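Side-chain contacts in odorant-binding protein 2a (PDB 4RUN), which binds and transports small hydrophobic volatile molecules, with a higher affinity for aldehydes and large fatty acids: residues M19-D22 with K23-E27; T120-E123 with A124-F128; E127-K130 with L131-K135. The protein carries 2 engineered substitutions. One frame throughout, in Å; residues are numbered along the deposited sequence.

Contact 1: residues M19-D22 with K23-E27; sequences MVVD and KDFPE
Val21 and Phe25 meet across a type I beta turn that runs from Asp22 to Phe25. The turn takes the chain out of strand 12-21, the first strand of the lipocalin barrel, into the loop before strand 33-41. In lipocalins this loop lies at the open end of the barrel. The Phe25 side chain can be followed outward. Its CB lies 3.6 Å from Val21 CB and 3.2 Å from Asp22 O. Its CG sits 3.5 Å from the same Val21 CB. Beyond this the ring passes under one Val21 methyl, with CD1 at 3.6 Å and CZ at 4.0 Å from Val21 CG1. That methyl stands over the centre of one ring face, 10° off the normal, as a CH-pi contact. A chi1 of -163° swings the Phe25 ring back toward the strand. Arg108 and Arg30 also touch the Phe25 side chain. The turn itself is closed by Phe25 N donating to Asp22 O at 3.1 Å. Asp22 OD1 accepts two weak bonds, from Asp24 N and from Phe25 N; the first has the form of an Asx turn. The other carboxylate oxygen, OD2, takes the N-H of Tyr109 on strand 106-115. OD1 thus stays within the turn, while OD2 ties it to the neighbouring strand; the N-H groups probably help to offset the charge of Asp22 near Asp24.

Contact 2: residues T120-E123 with A124-F128; sequences TNLE and ALEEF
The carboxylate of Glu126 lies beside the end of Leu122, and its OE1 is 3.7 Å from Leu122 CD1. The two side chains run next to each other and point the same way, one turn apart at the start of helix 122-134, the helix that packs against the barrel in the lipocalin fold. The other flat group is the amide of Asn121, the N-cap residue. Its OD1 accepts from Glu123 N at 3.1 Å in a nearly straight bond (173°). The donor stands above the amide carbonyl plane, 54° out of it. The Asn121 side chain leaves opposite its own N (chi1 -171°), which lets OD1 reach the N-H two residues on. Its backbone O takes Leu125 N at 3.3 Å, and more weakly Ala124 N. Two further helical bonds follow, from Glu126 N to Leu122 O and from Glu127 N to Glu123 O. Leu125 faces the barrel. Its side chain touches Ala18 on strand 12-21 and Leu113 on strand 106-115. Ala124 instead meets Thr92 and Asp94. Leu122 and Glu123 are exposed, so the outer side of the helix start carries an apolar side chain as well as a charged one. Just before the cap, Thr120 crosses Leu125 at about a right angle. There the Thr120 methyl CG2 rests against the branch carbon of Leu125, with CG2 to CG at 3.7 Å.

Contact 3: residues E127-K130 with L131-K135; sequences EFKK and LVQHK
Phe128 O accepts the shortest polar bond here, 2.8 Å from Val132 N. Three similar backbone bonds continue the helix: Leu131 N to Glu127 O, Gln133 N to Lys129 O at 2.9 Å, and His134 N to Lys130 O. The same pair, Phe128 and Val132, also meets through side chains. Val132 CG2 lies over the centre of one face of the Phe128 ring, 3.8 Å from its centroid and 13° off the normal. This is a CH-pi contact between i and i+4 residues. The Phe128 chi1 of -179° turns the ring away from its own N and under that methyl. On a more exposed side, Lys129 and Gln133 lie alongside each other, with Lys129 CE 4.0 Å from Gln133 NE2. Lys130 reaches back one turn to form a salt bridge. Its NZ approaches Glu127 OE1 to 3.0 Å from above the carboxylate plane (37° out of it). Past His134 the helix ends, and Lys135 makes a cation-pi contact with Tyr98. The apolar side of the helix lies on the barrel: Phe128 on Ala18, Val132 on Val20 of strand 12-21, and Leu131 on Val96 of strand 95-103.

How the contacts relate
Contacts 2 and 3 are successive parts of helix 122-134 and share Glu127 and Phe128. Contact 1 lies on and after strand 12-21, against which that helix packs. Contact 1 is mostly buried, contact 3 partly so, and contact 2 is largely at the surface. The chemistry follows. At the strand end, a carboxylate supplements the backbone bond of a turn. At the helix start, the Asn121 side chain caps one backbone N-H. Contacts 1 and 3 each have a valine methyl over a phenylalanine ring. Contact 3 touches contact 1 directly, with Val20 CG1 3.6 Å from Val132 CG2. Contact 2 reaches contact 1 through Phe128.

Contact 1: residues M19-D22 with K23-E27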
ATOM      1  N   MET A  19       4.124  -1.497   6.464  1.00 39.79           N
ATOM      2  CA  MET A  19       3.382  -2.497   5.732  1.00 40.69           C
ATOM      3  C   MET A  19       2.920  -3.595   6.702  1.00 40.38           C
ATOM      4  O   MET A  19       3.611  -3.881   7.677  1.00 39.97           O
ATOM      5  CB  MET A  19       4.304  -3.008   4.651  1.00 44.63           C
ATOM      6  CG  MET A  19       3.687  -3.942   3.646  1.00 48.79           C
ATOM      7  SD  MET A  19       4.583  -3.848   2.070  1.00 50.15           S
ATOM      8  CE  MET A  19       3.538  -5.018   1.182  1.00 48.45           C
ATOM      9  N   VAL A  20       1.749  -4.182   6.453  1.00 39.81           N
ATOM     10  CA  VAL A  20       1.192  -5.278   7.277  1.00 39.83           C
ATOM     11  C   VAL A  20       0.445  -6.188   6.342  1.00 41.53           C
ATOM     12  O   VAL A  20      -0.142  -5.737   5.348  1.00 41.16           O
ATOM     13  CB  VAL A  20       0.261  -4.801   8.432  1.00 41.29           C
ATOM     14  CG1 VAL A  20      -1.115  -4.389   7.936  1.00 43.44           C
ATOM     15  CG2 VAL A  20       0.110  -5.862   9.513  1.00 41.05           C
ATOM     16  N   VAL A  21       0.472  -7.471   6.685  1.00 42.21           N
ATOM     17  CA  VAL A  21      -0.024  -8.538   5.838  1.00 43.78           C
ATOM     18  C   VAL A  21      -0.738  -9.582   6.694  1.00 45.77           C
ATOM     19  O   VAL A  21      -0.385  -9.758   7.850  1.00 45.81           O
ATOM     20  CB  VAL A  21       1.149  -9.233   5.141  1.00 46.26           C
ATOM     21  CG1 VAL A  21       1.643  -8.398   3.966  1.00 45.55           C
ATOM     22  CG2 VAL A  21       2.285  -9.536   6.132  1.00 44.97           C
ATOM     23  N   ASP A  22      -1.725 -10.288   6.147  1.00 46.98           N
ATOM     24  CA  ASP A  22      -2.361 -11.345   6.924  1.00 47.50           C
ATOM     25  C   ASP A  22      -1.373 -12.469   7.201  1.00 47.52           C
ATOM     26  O   ASP A  22      -0.320 -12.565   6.569  1.00 49.19           O
ATOM     27  CB  ASP A  22      -3.670 -11.833   6.279  1.00 50.94           C
ATOM     28  CG  ASP A  22      -3.488 -12.407   4.896  1.00 52.97           C
ATOM     29  OD1 ASP A  22      -2.551 -13.200   4.674  1.00 57.27           O
ATOM     30  OD2 ASP A  22      -4.339 -12.114   4.025  1.00 53.34           O
ATOM     31  N   LYS A  23      -1.688 -13.283   8.193  1.00 50.19           N
ATOM     32  CA  LYS A  23      -0.855 -14.425   8.554  1.00 52.98           C
ATOM     33  C   LYS A  23      -0.632 -15.535   7.520  1.00 55.69           C
ATOM     34  O   LYS A  23       0.219 -16.388   7.758  1.00 60.06           O
ATOM     35  CB  LYS A  23      -1.328 -15.023   9.873  1.00 56.96           C
ATOM     36  CG  LYS A  23      -1.001 -14.087  11.013  1.00 59.28           C
ATOM     37  CD  LYS A  23      -0.948 -14.778  12.359  1.00 63.18           C
ATOM     38  CE  LYS A  23      -0.494 -13.776  13.418  1.00 65.17           C
ATOM     39  NZ  LYS A  23       0.969 -13.482  13.350  1.00 65.80           N
ATOM     40  N   ASP A  24      -1.367 -15.553   6.406  1.00 55.36           N
ATOM     41  CA  ASP A  24      -1.094 -16.506   5.320  1.00 57.10           C
ATOM     42  C   ASP A  24       0.017 -16.024   4.400  1.00 56.33           C
ATOM     43  O   ASP A  24       0.642 -16.830   3.714  1.00 58.90           O
ATOM     44  CB  ASP A  24      -2.345 -16.753   4.481  1.00 59.56           C
ATOM     45  CG  ASP A  24      -3.509 -17.270   5.299  1.00 61.44           C
ATOM     46  OD1 ASP A  24      -3.315 -18.219   6.096  1.00 65.64           O
ATOM     47  OD2 ASP A  24      -4.622 -16.736   5.119  1.00 58.59           O
ATOM     48  N   PHE A  25       0.244 -14.708   4.379  1.00 54.07           N
ATOM     49  CA  PHE A  25       1.285 -14.081   3.563  1.00 50.35           C
ATOM     50  C   PHE A  25       2.657 -14.690   3.824  1.00 49.92           C
ATOM     51  O   PHE A  25       3.173 -14.581   4.936  1.00 49.58           O
ATOM     52  CB  PHE A  25       1.359 -12.598   3.900  1.00 49.46           C
ATOM     53  CG  PHE A  25       2.075 -11.786   2.873  1.00 48.28           C
ATOM     54  CD1 PHE A  25       1.405 -11.260   1.771  1.00 47.47           C
ATOM     55  CD2 PHE A  25       3.434 -11.556   3.006  1.00 48.32           C
ATOM     56  CE1 PHE A  25       2.085 -10.514   0.827  1.00 46.92           C
ATOM     57  CE2 PHE A  25       4.118 -10.823   2.066  1.00 47.46           C
ATOM     58  CZ  PHE A  25       3.444 -10.301   0.972  1.00 46.92           C
ATOM     59  N   PRO A  26       3.261 -15.314   2.800  1.00 49.26           N
ATOM     60  CA  PRO A  26       4.580 -15.923   2.989  1.00 48.83           C
ATOM     61  C   PRO A  26       5.668 -14.903   3.283  1.00 48.66           C
ATOM     62  O   PRO A  26       5.717 -13.845   2.653  1.00 49.74           O
ATOM     63  CB  PRO A  26       4.848 -16.612   1.653  1.00 49.85           C
ATOM     64  CG  PRO A  26       3.528 -16.704   0.967  1.00 50.65           C
ATOM     65  CD  PRO A  26       2.732 -15.537   1.442  1.00 49.49           C
ATOM     66  N   GLU A  27       6.535 -15.212   4.237  1.00 49.83           N
ATOM     67  CA  GLU A  27       7.590 -14.295   4.631  1.00 51.69           C
ATOM     68  C   GLU A  27       8.541 -14.003   3.470  1.00 52.34           C
ATOM     69  O   GLU A  27       8.914 -12.857   3.230  1.00 48.96           O
ATOM     70  CB  GLU A  27       8.352 -14.857   5.826  1.00 57.80           C
ATOM     71  CG  GLU A  27       9.067 -13.801   6.657  1.00 63.70           C
ATOM     72  CD  GLU A  27       9.951 -14.408   7.730  1.00 72.53           C
ATOM     73  OE1 GLU A  27       9.858 -15.630   7.974  1.00 76.82           O
ATOM     74  OE2 GLU A  27      10.749 -13.662   8.328  1.00 80.38           O
TER

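Contact 2: residues T120-E123 with A124-F128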
ATOM      1  N   THR A 120       8.848   9.545   8.767  1.00 59.42           N
ATOM      2  CA  THR A 120       7.883   8.915   9.633  1.00 58.15           C
ATOM      3  C   THR A 120       8.054   9.346  11.077  1.00 58.99           C
ATOM      4  O   THR A 120       9.165   9.550  11.567  1.00 61.67           O
ATOM      5  CB  THR A 120       8.005   7.389   9.546  1.00 58.19           C
ATOM      6  OG1 THR A 120       8.034   6.991   8.167  1.00 57.52           O
ATOM      7  CG2 THR A 120       6.844   6.716  10.245  1.00 58.35           C
ATOM      8  N   ASN A 121       6.928   9.482  11.757  1.00 58.24           N
ATOM      9  CA  ASN A 121       6.913   9.753  13.173  1.00 57.63           C
ATOM     10  C   ASN A 121       6.521   8.431  13.812  1.00 51.54           C
ATOM     11  O   ASN A 121       5.765   7.655  13.224  1.00 47.01           O
ATOM     12  CB  ASN A 121       5.905  10.860  13.467  1.00 63.47           C
ATOM     13  CG  ASN A 121       5.965  11.369  14.902  1.00 70.53           C
ATOM     14  OD1 ASN A 121       6.368  10.658  15.823  1.00 75.69           O
ATOM     15  ND2 ASN A 121       5.524  12.603  15.104  1.00 75.58           N
ATOM     16  N   LEU A 122       7.074   8.148  14.985  1.00 49.00           N
ATOM     17  CA  LEU A 122       6.720   6.952  15.722  1.00 46.30           C
ATOM     18  C   LEU A 122       5.242   6.979  16.089  1.00 47.53           C
ATOM     19  O   LEU A 122       4.610   5.937  16.139  1.00 48.84           O
ATOM     20  CB  LEU A 122       7.574   6.817  16.983  1.00 45.82           C
ATOM     21  CG  LEU A 122       7.227   5.626  17.885  1.00 45.42           C
ATOM     22  CD1 LEU A 122       7.246   4.311  17.113  1.00 43.52           C
ATOM     23  CD2 LEU A 122       8.163   5.552  19.073  1.00 46.96           C
ATOM     24  N   GLU A 123       4.686   8.157  16.338  1.00 50.38           N
ATOM     25  CA  GLU A 123       3.284   8.259  16.741  1.00 53.47           C
ATOM     26  C   GLU A 123       2.385   7.826  15.583  1.00 50.27           C
ATOM     27  O   GLU A 123       1.359   7.204  15.795  1.00 50.46           O
ATOM     28  CB  GLU A 123       2.937   9.675  17.225  1.00 59.45           C
ATOM     29  CG  GLU A 123       1.711   9.722  18.130  1.00 67.60           C
ATOM     30  CD  GLU A 123       1.542  11.046  18.896  1.00 78.06           C
ATOM     31  OE1 GLU A 123       2.115  12.094  18.493  1.00 81.74           O
ATOM     32  OE2 GLU A 123       0.827  11.035  19.931  1.00 80.67           O
ATOM     33  N   ALA A 124       2.805   8.104  14.361  1.00 47.95           N
ATOM     34  CA  ALA A 124       2.073   7.661  13.194  1.00 46.81           C
ATOM     35  C   ALA A 124       2.113   6.130  13.014  1.00 46.14           C
ATOM     36  O   ALA A 124       1.103   5.502  12.676  1.00 44.44           O
ATOM     37  CB  ALA A 124       2.622   8.351  11.972  1.00 46.91           C
ATOM     38  N   LEU A 125       3.267   5.527  13.280  1.00 45.11           N
ATOM     39  CA  LEU A 125       3.381   4.078  13.238  1.00 44.59           C
ATOM     40  C   LEU A 125       2.499   3.432  14.273  1.00 44.12           C
ATOM     41  O   LEU A 125       1.991   2.338  14.065  1.00 44.30           O
ATOM     42  CB  LEU A 125       4.833   3.636  13.478  1.00 47.50           C
ATOM     43  CG  LEU A 125       5.815   3.879  12.335  1.00 49.30           C
ATOM     44  CD1 LEU A 125       7.224   3.479  12.743  1.00 51.44           C
ATOM     45  CD2 LEU A 125       5.376   3.099  11.111  1.00 48.06           C
ATOM     46  N   GLU A 126       2.345   4.093  15.408  1.00 45.83           N
ATOM     47  CA  GLU A 126       1.509   3.576  16.471  1.00 49.38           C
ATOM     48  C   GLU A 126       0.021   3.616  16.137  1.00 47.64           C
ATOM     49  O   GLU A 126      -0.721   2.703  16.493  1.00 46.63           O
ATOM     50  CB  GLU A 126       1.721   4.409  17.720  1.00 55.21           C
ATOM     51  CG  GLU A 126       1.845   3.572  18.960  1.00 60.91           C
ATOM     52  CD  GLU A 126       3.163   2.859  19.003  1.00 61.60           C
ATOM     53  OE1 GLU A 126       4.182   3.562  19.091  1.00 66.02           O
ATOM     54  OE2 GLU A 126       3.171   1.621  18.949  1.00 59.10           O
ATOM     55  N   GLU A 127      -0.415   4.698  15.508  1.00 47.86           N
ATOM     56  CA  GLU A 127      -1.812   4.806  15.069  1.00 51.03           C
ATOM     57  C   GLU A 127      -2.112   3.754  14.007  1.00 49.84           C
ATOM     58  O   GLU A 127      -3.198   3.171  13.995  1.00 49.10           O
ATOM     59  CB  GLU A 127      -2.112   6.193  14.502  1.00 52.51           C
ATOM     60  CG  GLU A 127      -2.109   7.287  15.539  1.00 55.58           C
ATOM     61  CD  GLU A 127      -3.119   7.037  16.633  1.00 57.97           C
ATOM     62  OE1 GLU A 127      -2.705   7.090  17.815  1.00 68.38           O
ATOM     63  OE2 GLU A 127      -4.311   6.793  16.318  1.00 58.72           O
ATOM     64  N   PHE A 128      -1.130   3.524  13.134  1.00 47.21           N
ATOM     65  CA  PHE A 128      -1.204   2.482  12.138  1.00 46.07           C
ATOM     66  C   PHE A 128      -1.398   1.118  12.776  1.00 45.60           C
ATOM     67  O   PHE A 128      -2.263   0.363  12.371  1.00 45.05           O
ATOM     68  CB  PHE A 128       0.073   2.470  11.329  1.00 45.40           C
ATOM     69  CG  PHE A 128       0.088   1.438  10.243  1.00 45.91           C
ATOM     70  CD1 PHE A 128      -0.830   1.505   9.217  1.00 48.07           C
ATOM     71  CD2 PHE A 128       1.038   0.425  10.230  1.00 46.15           C
ATOM     72  CE1 PHE A 128      -0.813   0.581   8.196  1.00 47.64           C
ATOM     73  CE2 PHE A 128       1.062  -0.509   9.206  1.00 46.38           C
ATOM     74  CZ  PHE A 128       0.130  -0.422   8.186  1.00 46.42           C
TER

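Contact 3: residues E127-K130 with L131-K135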
ATOM      1  N   GLU A 127      -0.415   4.698  15.508  1.00 47.86           N
ATOM      2  CA  GLU A 127      -1.812   4.806  15.069  1.00 51.03           C
ATOM      3  C   GLU A 127      -2.112   3.754  14.007  1.00 49.84           C
ATOM      4  O   GLU A 127      -3.198   3.171  13.995  1.00 49.10           O
ATOM      5  CB  GLU A 127      -2.112   6.193  14.502  1.00 52.51           C
ATOM      6  CG  GLU A 127      -2.109   7.287  15.539  1.00 55.58           C
ATOM      7  CD  GLU A 127      -3.119   7.037  16.633  1.00 57.97           C
ATOM      8  OE1 GLU A 127      -2.705   7.090  17.815  1.00 68.38           O
ATOM      9  OE2 GLU A 127      -4.311   6.793  16.318  1.00 58.72           O
ATOM     10  N   PHE A 128      -1.130   3.524  13.134  1.00 47.21           N
ATOM     11  CA  PHE A 128      -1.204   2.482  12.138  1.00 46.07           C
ATOM     12  C   PHE A 128      -1.398   1.118  12.776  1.00 45.60           C
ATOM     13  O   PHE A 128      -2.263   0.363  12.371  1.00 45.05           O
ATOM     14  CB  PHE A 128       0.073   2.470  11.329  1.00 45.40           C
ATOM     15  CG  PHE A 128       0.088   1.438  10.243  1.00 45.91           C
ATOM     16  CD1 PHE A 128      -0.830   1.505   9.217  1.00 48.07           C
ATOM     17  CD2 PHE A 128       1.038   0.425  10.230  1.00 46.15           C
ATOM     18  CE1 PHE A 128      -0.813   0.581   8.196  1.00 47.64           C
ATOM     19  CE2 PHE A 128       1.062  -0.509   9.206  1.00 46.38           C
ATOM     20  CZ  PHE A 128       0.130  -0.422   8.186  1.00 46.42           C
ATOM     21  N   LYS A 129      -0.595   0.823  13.789  1.00 45.62           N
ATOM     22  CA  LYS A 129      -0.699  -0.430  14.523  1.00 46.59           C
ATOM     23  C   LYS A 129      -2.083  -0.576  15.145  1.00 50.28           C
ATOM     24  O   LYS A 129      -2.729  -1.603  14.979  1.00 52.55           O
ATOM     25  CB  LYS A 129       0.375  -0.456  15.601  1.00 47.31           C
ATOM     26  CG  LYS A 129       0.362  -1.641  16.539  1.00 50.00           C
ATOM     27  CD  LYS A 129       1.588  -1.544  17.443  1.00 53.08           C
ATOM     28  CE  LYS A 129       1.378  -2.204  18.794  1.00 58.05           C
ATOM     29  NZ  LYS A 129       2.369  -1.714  19.798  1.00 62.37           N
ATOM     30  N   LYS A 130      -2.518   0.444  15.877  1.00 52.24           N
ATOM     31  CA  LYS A 130      -3.865   0.474  16.483  1.00 55.14           C
ATOM     32  C   LYS A 130      -4.957   0.198  15.463  1.00 56.44           C
ATOM     33  O   LYS A 130      -5.859  -0.588  15.713  1.00 56.75           O
ATOM     34  CB  LYS A 130      -4.146   1.845  17.113  1.00 55.95           C
ATOM     35  CG  LYS A 130      -3.347   2.160  18.354  1.00 56.32           C
ATOM     36  CD  LYS A 130      -3.338   3.668  18.580  1.00 57.87           C
ATOM     37  CE  LYS A 130      -3.127   4.030  20.042  1.00 58.41           C
ATOM     38  NZ  LYS A 130      -2.314   5.271  20.170  1.00 57.64           N
ATOM     39  N   LEU A 131      -4.893   0.878  14.324  1.00 58.62           N
ATOM     40  CA  LEU A 131      -5.912   0.713  13.295  1.00 64.06           C
ATOM     41  C   LEU A 131      -5.831  -0.692  12.689  1.00 62.24           C
ATOM     42  O   LEU A 131      -6.840  -1.349  12.434  1.00 64.77           O
ATOM     43  CB  LEU A 131      -5.752   1.780  12.215  1.00 67.99           C
ATOM     44  CG  LEU A 131      -6.641   1.653  10.964  1.00 73.31           C
ATOM     45  CD1 LEU A 131      -6.825   3.015  10.293  1.00 74.63           C
ATOM     46  CD2 LEU A 131      -6.101   0.624   9.969  1.00 71.99           C
ATOM     47  N   VAL A 132      -4.612  -1.141  12.466  1.00 60.21           N
ATOM     48  CA  VAL A 132      -4.356  -2.475  11.952  1.00 60.04           C
ATOM     49  C   VAL A 132      -4.975  -3.559  12.838  1.00 60.82           C
ATOM     50  O   VAL A 132      -5.609  -4.480  12.329  1.00 64.68           O
ATOM     51  CB  VAL A 132      -2.832  -2.668  11.756  1.00 58.66           C
ATOM     52  CG1 VAL A 132      -2.419  -4.129  11.857  1.00 62.68           C
ATOM     53  CG2 VAL A 132      -2.433  -2.085  10.415  1.00 56.83           C
ATOM     54  N   GLN A 133      -4.805  -3.435  14.150  1.00 60.45           N
ATOM     55  CA  GLN A 133      -5.336  -4.406  15.109  1.00 63.06           C
ATOM     56  C   GLN A 133      -6.861  -4.417  15.173  1.00 66.61           C
ATOM     57  O   GLN A 133      -7.473  -5.471  15.379  1.00 65.66           O
ATOM     58  CB  GLN A 133      -4.774  -4.126  16.495  1.00 64.94           C
ATOM     59  CG  GLN A 133      -3.281  -4.382  16.596  1.00 67.31           C
ATOM     60  CD  GLN A 133      -2.687  -3.885  17.899  1.00 71.51           C
ATOM     61  OE1 GLN A 133      -3.038  -2.797  18.380  1.00 73.62           O
ATOM     62  NE2 GLN A 133      -1.770  -4.669  18.474  1.00 69.61           N
ATOM     63  N   HIS A 134      -7.452  -3.229  15.030  1.00 70.36           N
ATOM     64  CA  HIS A 134      -8.908  -3.040  14.930  1.00 71.47           C
ATOM     65  C   HIS A 134      -9.474  -3.940  13.840  1.00 71.24           C
ATOM     66  O   HIS A 134     -10.522  -4.555  14.026  1.00 73.54           O
ATOM     67  CB  HIS A 134      -9.209  -1.554  14.628  1.00 71.80           C
ATOM     68  CG  HIS A 134     -10.665  -1.174  14.642  1.00 76.79           C
ATOM     69  ND1 HIS A 134     -11.267  -0.547  13.570  1.00 76.61           N
ATOM     70  CD2 HIS A 134     -11.622  -1.286  15.595  1.00 80.14           C
ATOM     71  CE1 HIS A 134     -12.536  -0.313  13.850  1.00 80.21           C
ATOM     72  NE2 HIS A 134     -12.778  -0.753  15.072  1.00 83.10           N
ATOM     73  N   LYS A 135      -8.757  -4.038  12.719  1.00 69.24           N
ATOM     74  CA  LYS A 135      -9.208  -4.827  11.572  1.00 71.50           C
ATOM     75  C   LYS A 135      -8.844  -6.319  11.607  1.00 68.68           C
ATOM     76  O   LYS A 135      -9.001  -7.004  10.604  1.00 70.44           O
ATOM     77  CB  LYS A 135      -8.678  -4.206  10.275  1.00 72.89           C
ATOM     78  CG  LYS A 135      -9.186  -2.797  10.011  1.00 78.35           C
ATOM     79  CD  LYS A 135      -8.794  -2.343   8.611  1.00 80.12           C
ATOM     80  CE  LYS A 135      -9.210  -0.902   8.336  1.00 85.39           C
ATOM     81  NZ  LYS A 135     -10.631  -0.569   8.678  1.00 89.37           N
TER